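Local coordinates for cell division cycle protein 123 (Schizosaccharomyces pombe, PDB 4ZGP) that acts as an ATP-dependent, ATP-grasp chaperone that binds the gamma subunit of eIF2 and allows it to assemble with the alpha and beta subunits, at residues Trp273-Leu276 against Glu277-Ser281; Leu22-Thr25 against Lys26-Leu30. One frame throughout, in Å; residues are numbered along the deposited sequence.

Contact 1. Residues Trp273-Leu276 against Glu277-Ser281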
loop_
_atom_site.group_PDB
_atom_site.type_symbol
_atom_site.label_atom_id
_atom_site.label_comp_id
_atom_site.label_asym_id
_atom_site.label_seq_id
_atom_site.Cartn_x
_atom_site.Cartn_y
_atom_site.Cartn_z
ATOM N N TRP A 273 17.992 0.889 4.416
ATOM C CA TRP A 273 18.174 0.587 3.009
ATOM C C TRP A 273 19.642 0.323 2.690
ATOM O O TRP A 273 19.945 -0.336 1.702
ATOM C CB TRP A 273 17.593 1.716 2.151
ATOM C CG TRP A 273 16.132 1.485 1.997
ATOM C CD1 TRP A 273 15.128 2.099 2.683
ATOM C CD2 TRP A 273 15.508 0.479 1.179
ATOM N NE1 TRP A 273 13.908 1.561 2.315
ATOM C CE2 TRP A 273 14.118 0.567 1.392
ATOM C CE3 TRP A 273 15.987 -0.467 0.279
ATOM C CZ2 TRP A 273 13.206 -0.261 0.734
ATOM C CZ3 TRP A 273 15.082 -1.278 -0.381
ATOM C CH2 TRP A 273 13.704 -1.168 -0.148
ATOM N N SER A 274 20.544 0.811 3.538
ATOM C CA SER A 274 21.945 0.456 3.378
ATOM C C SER A 274 22.093 -1.041 3.516
ATOM O O SER A 274 22.716 -1.685 2.681
ATOM C CB SER A 274 22.836 1.176 4.405
ATOM O OG SER A 274 22.628 2.572 4.353
ATOM N N GLU A 275 21.512 -1.627 4.557
ATOM C CA GLU A 275 21.680 -3.070 4.685
ATOM C C GLU A 275 20.832 -3.833 3.657
ATOM O O GLU A 275 21.246 -4.877 3.182
ATOM C CB GLU A 275 21.372 -3.541 6.111
ATOM C CG GLU A 275 19.964 -3.341 6.581
ATOM C CD GLU A 275 19.837 -3.455 8.097
ATOM O OE1 GLU A 275 20.550 -4.289 8.704
ATOM O OE2 GLU A 275 19.017 -2.704 8.672
ATOM N N LEU A 276 19.665 -3.307 3.291
ATOM C CA LEU A 276 18.830 -4.012 2.301
ATOM C C LEU A 276 19.505 -4.073 0.938
ATOM O O LEU A 276 19.453 -5.088 0.243
ATOM C CB LEU A 276 17.469 -3.335 2.172
ATOM C CG LEU A 276 16.528 -3.546 3.356
ATOM C CD1 LEU A 276 15.343 -2.575 3.210
ATOM C CD2 LEU A 276 16.067 -5.001 3.487
ATOM N N GLU A 277 20.143 -2.967 0.577
ATOM C CA GLU A 277 20.869 -2.864 -0.681
ATOM C C GLU A 277 22.075 -3.797 -0.743
ATOM O O GLU A 277 22.365 -4.377 -1.783
ATOM C CB GLU A 277 21.316 -1.426 -0.885
ATOM C CG GLU A 277 21.955 -1.164 -2.212
ATOM C CD GLU A 277 22.237 0.307 -2.397
ATOM O OE1 GLU A 277 21.830 1.109 -1.523
ATOM O OE2 GLU A 277 22.864 0.661 -3.410
ATOM N N SER A 278 22.764 -3.958 0.380
ATOM C CA SER A 278 23.974 -4.771 0.373
ATOM C C SER A 278 23.653 -6.241 0.631
ATOM O O SER A 278 24.440 -7.129 0.294
ATOM C CB SER A 278 24.983 -4.237 1.396
ATOM O OG SER A 278 24.462 -4.315 2.708
ATOM N N MET A 279 22.464 -6.507 1.172
ATOM C CA MET A 279 22.103 -7.867 1.541
ATOM C C MET A 279 22.186 -8.822 0.373
ATOM O O MET A 279 21.771 -8.517 -0.755
ATOM C CB MET A 279 20.703 -7.908 2.135
ATOM C CG MET A 279 20.517 -8.965 3.182
ATOM S SD MET A 279 18.921 -8.761 4.014
ATOM C CE MET A 279 18.997 -7.054 4.518
ATOM N N ASN A 280 22.763 -9.984 0.657
ATOM C CA ASN A 280 22.945 -11.027 -0.336
ATOM C C ASN A 280 21.640 -11.780 -0.581
ATOM O O ASN A 280 21.004 -12.233 0.365
ATOM C CB ASN A 280 24.043 -11.981 0.129
ATOM C CG ASN A 280 24.336 -13.069 -0.874
ATOM O OD1 ASN A 280 23.970 -12.969 -2.047
ATOM N ND2 ASN A 280 25.019 -14.117 -0.420
ATOM N N SER A 281 21.242 -11.929 -1.843
ATOM C CA SER A 281 19.964 -12.572 -2.136
ATOM C C SER A 281 20.046 -14.098 -2.072
ATOM O O SER A 281 19.021 -14.779 -2.008
ATOM C CB SER A 281 19.441 -12.129 -3.508
ATOM O OG SER A 281 20.346 -12.466 -4.547
#

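Contact 2. Residues Leu22-Thr25 against Lys26-Leu30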
loop_
_atom_site.group_PDB
_atom_site.type_symbol
_atom_site.label_atom_id
_atom_site.label_comp_id
_atom_site.label_asym_id
_atom_site.label_seq_id
_atom_site.Cartn_x
_atom_site.Cartn_y
_atom_site.Cartn_z
ATOM N N LEU A 22 21.168 2.008 -5.737
ATOM C CA LEU A 22 19.789 1.611 -6.001
ATOM C C LEU A 22 19.119 2.636 -6.901
ATOM O O LEU A 22 19.031 3.811 -6.544
ATOM C CB LEU A 22 18.988 1.486 -4.701
ATOM C CG LEU A 22 18.861 0.148 -3.977
ATOM C CD1 LEU A 22 17.856 0.286 -2.842
ATOM C CD2 LEU A 22 18.457 -0.975 -4.925
ATOM N N ILE A 23 18.638 2.200 -8.061
ATOM C CA ILE A 23 17.896 3.104 -8.935
ATOM C C ILE A 23 16.439 2.654 -9.112
ATOM O O ILE A 23 16.107 1.474 -8.949
ATOM C CB ILE A 23 18.569 3.238 -10.325
ATOM C CG1 ILE A 23 18.334 1.992 -11.175
ATOM C CG2 ILE A 23 20.060 3.520 -10.179
ATOM C CD1 ILE A 23 17.537 2.268 -12.434
ATOM N N LEU A 24 15.586 3.617 -9.440
ATOM C CA LEU A 24 14.160 3.396 -9.637
ATOM C C LEU A 24 13.751 3.735 -11.058
ATOM O O LEU A 24 14.037 4.831 -11.533
ATOM C CB LEU A 24 13.364 4.254 -8.663
ATOM C CG LEU A 24 11.846 4.068 -8.657
ATOM C CD1 LEU A 24 11.488 2.690 -8.147
ATOM C CD2 LEU A 24 11.197 5.145 -7.805
ATOM N N THR A 25 13.081 2.815 -11.742
ATOM C CA THR A 25 12.602 3.120 -13.086
ATOM C C THR A 25 11.111 3.454 -13.071
ATOM O O THR A 25 10.380 3.057 -12.160
ATOM C CB THR A 25 12.830 1.964 -14.060
ATOM O OG1 THR A 25 11.981 0.872 -13.698
ATOM C CG2 THR A 25 14.293 1.508 -14.046
ATOM N N LYS A 26 10.678 4.188 -14.089
ATOM C CA LYS A 26 9.267 4.451 -14.334
ATOM C C LYS A 26 8.426 3.172 -14.330
ATOM O O LYS A 26 7.346 3.138 -13.740
ATOM C CB LYS A 26 9.099 5.176 -15.671
ATOM C CG LYS A 26 7.667 5.308 -16.130
ATOM C CD LYS A 26 7.585 5.886 -17.549
ATOM C CE LYS A 26 8.194 4.955 -18.591
ATOM N NZ LYS A 26 7.160 4.225 -19.385
ATOM N N ASN A 27 8.914 2.122 -14.980
ATOM C CA ASN A 27 8.165 0.869 -15.026
ATOM C C ASN A 27 7.997 0.259 -13.631
ATOM O O ASN A 27 6.971 -0.342 -13.323
ATOM C CB ASN A 27 8.836 -0.147 -15.969
ATOM C CG ASN A 27 8.445 0.073 -17.437
ATOM O OD1 ASN A 27 7.545 0.858 -17.732
ATOM N ND2 ASN A 27 9.106 -0.625 -18.344
ATOM N N GLN A 28 9.007 0.402 -12.788
ATOM C CA GLN A 28 8.894 -0.160 -11.440
ATOM C C GLN A 28 7.782 0.506 -10.656
ATOM O O GLN A 28 7.083 -0.157 -9.877
ATOM C CB GLN A 28 10.196 -0.015 -10.677
ATOM C CG GLN A 28 11.234 -1.063 -11.008
ATOM C CD GLN A 28 12.525 -0.732 -10.296
ATOM O OE1 GLN A 28 13.243 0.181 -10.704
ATOM N NE2 GLN A 28 12.791 -1.420 -9.184
ATOM N N VAL A 29 7.632 1.816 -10.850
ATOM C CA VAL A 29 6.559 2.575 -10.199
ATOM C C VAL A 29 5.187 2.197 -10.784
ATOM O O VAL A 29 4.215 1.965 -10.042
ATOM C CB VAL A 29 6.814 4.110 -10.323
ATOM C CG1 VAL A 29 5.602 4.904 -9.884
ATOM C CG2 VAL A 29 8.031 4.501 -9.494
ATOM N N LEU A 30 5.116 2.103 -12.101
ATOM C CA LEU A 30 3.881 1.700 -12.775
ATOM C C LEU A 30 3.409 0.304 -12.364
ATOM O O LEU A 30 2.202 0.065 -12.254
ATOM C CB LEU A 30 4.050 1.737 -14.307
ATOM C CG LEU A 30 4.099 3.105 -14.995
ATOM C CD1 LEU A 30 4.422 2.928 -16.476
ATOM C CD2 LEU A 30 2.778 3.847 -14.812
HETATM O O HOH W 1 14.958 -0.522 -7.242
#

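Contact 1. Residues Trp273-Leu276 against Glu277-Ser281
Leu276 and Met279 lie side by side, one helical turn apart, and make the apolar part of this helix end: Leu276 CD2 meets Met279 CE at 3.7 Å. The methionine chain bends at its thioether (chi3 -53°), which swings CE back over the last turn, to 3.4 Å from Glu275 O. The other methyl of the leucine, CD1, sits 3.5 Å above the indole of Trp273, over the ring centre, so the two branches serve different neighbours. Beyond the segments, Trp273 NE1 bonds to Thr266 O and Phe262 meets the indole edge-to-face.

The polar contacts are mostly backbone. Glu277 N donates to Trp273 O at 2.9 Å in a regular turn. Ser274 O is gripped twice by Ser278, whose N and OG, both 3.2 Å away, reach it from opposite faces of the carbonyl plane. Ser278 OG is folded back to that oxygen by standing between its own N and carbonyl carbon (chi1 63°). Met279 N makes weak bonds to Glu275 O and Leu276 O as the helix ends.

Outside the pair, Glu275 bonds to Ser272 N and forms a salt bridge with Arg289, while Lys199 NZ donates to Leu276 O and Met279 O. The lysine thus takes carbonyl oxygens at and just beyond the helix end, a charge likely to suit the negative end of the helix.

Contact 2. Residues Leu22-Thr25 against Lys26-Leu30
Leu24 lays its CD2 methyl against CG2 of Val29, 3.6 Å away, the two side chains crossing at about a right angle. Its CD1 methyl meets Gln28 CB at 3.9 Å, so one leucine covers the start of the helix on two successive residues.

Next to this apolar patch the first turn is closed by a capping box. Thr25, the N-cap, offers OG1 to Gln28 N (3.1 Å), and Gln28 returns the bond through its amide oxygen: Thr25 N donates to Gln28 OE1 at 2.8 Å with an N-H...O angle of 159°. With OG1 placed between the threonine's backbone N and carbonyl carbon (chi1 68°), the hydroxyl faces the helix start. The glutamine reaches back with its chain extended beyond CG, its donor partner lying 24° from the plane of the side-chain carbonyl. The other end of the amide is used as well: a water accepts from Gln28 NE2 (3.0 Å) and donates to Ile23 O, so that bonds at both OE1 and NE2 hold the turn of the flat amide. Thr25 O starts the helical pattern by accepting from Val29 N at 3.3 Å. With an alanine at Gln28, Thr25 N would probably lose its side-chain acceptor and the water its amide donor, and the extended residues before the helix would be held to its first turn by fewer bonds.

Helix 26-31 thus begins against the loop that follows helix 149-157, where Lys26 N bonds to Asp164, the backbone of Leu24 pairs with that of Lys163, and Val29 packs on Phe159 and Cys162. Val29 O also accepts from NE1 of Trp118, an ATP-binding residue beyond strand 112-115, while Leu22 leans on helix 273-278.

In the fold
From the N terminus the chain first runs through contact 2, where residues 22-25 turn into helix 26-31; contact 1 comes near the C terminus, where helix 273-278 gives way to the loop leading to strand 287-289. Each closes only a single local turn, one at the beginning of a helix and the other at the end, and they follow in series without nesting or crossing. Their centres are 18 Å apart, yet the edges touch: Leu22 CD1 packs 3.7 Å from Trp273 CE3, and Glu277 also lies beside Leu22. The N-terminal segment thereby bridges helix 273-278, which packs on strand 193-199 of the five-stranded sheet, and the loop after helix 149-157.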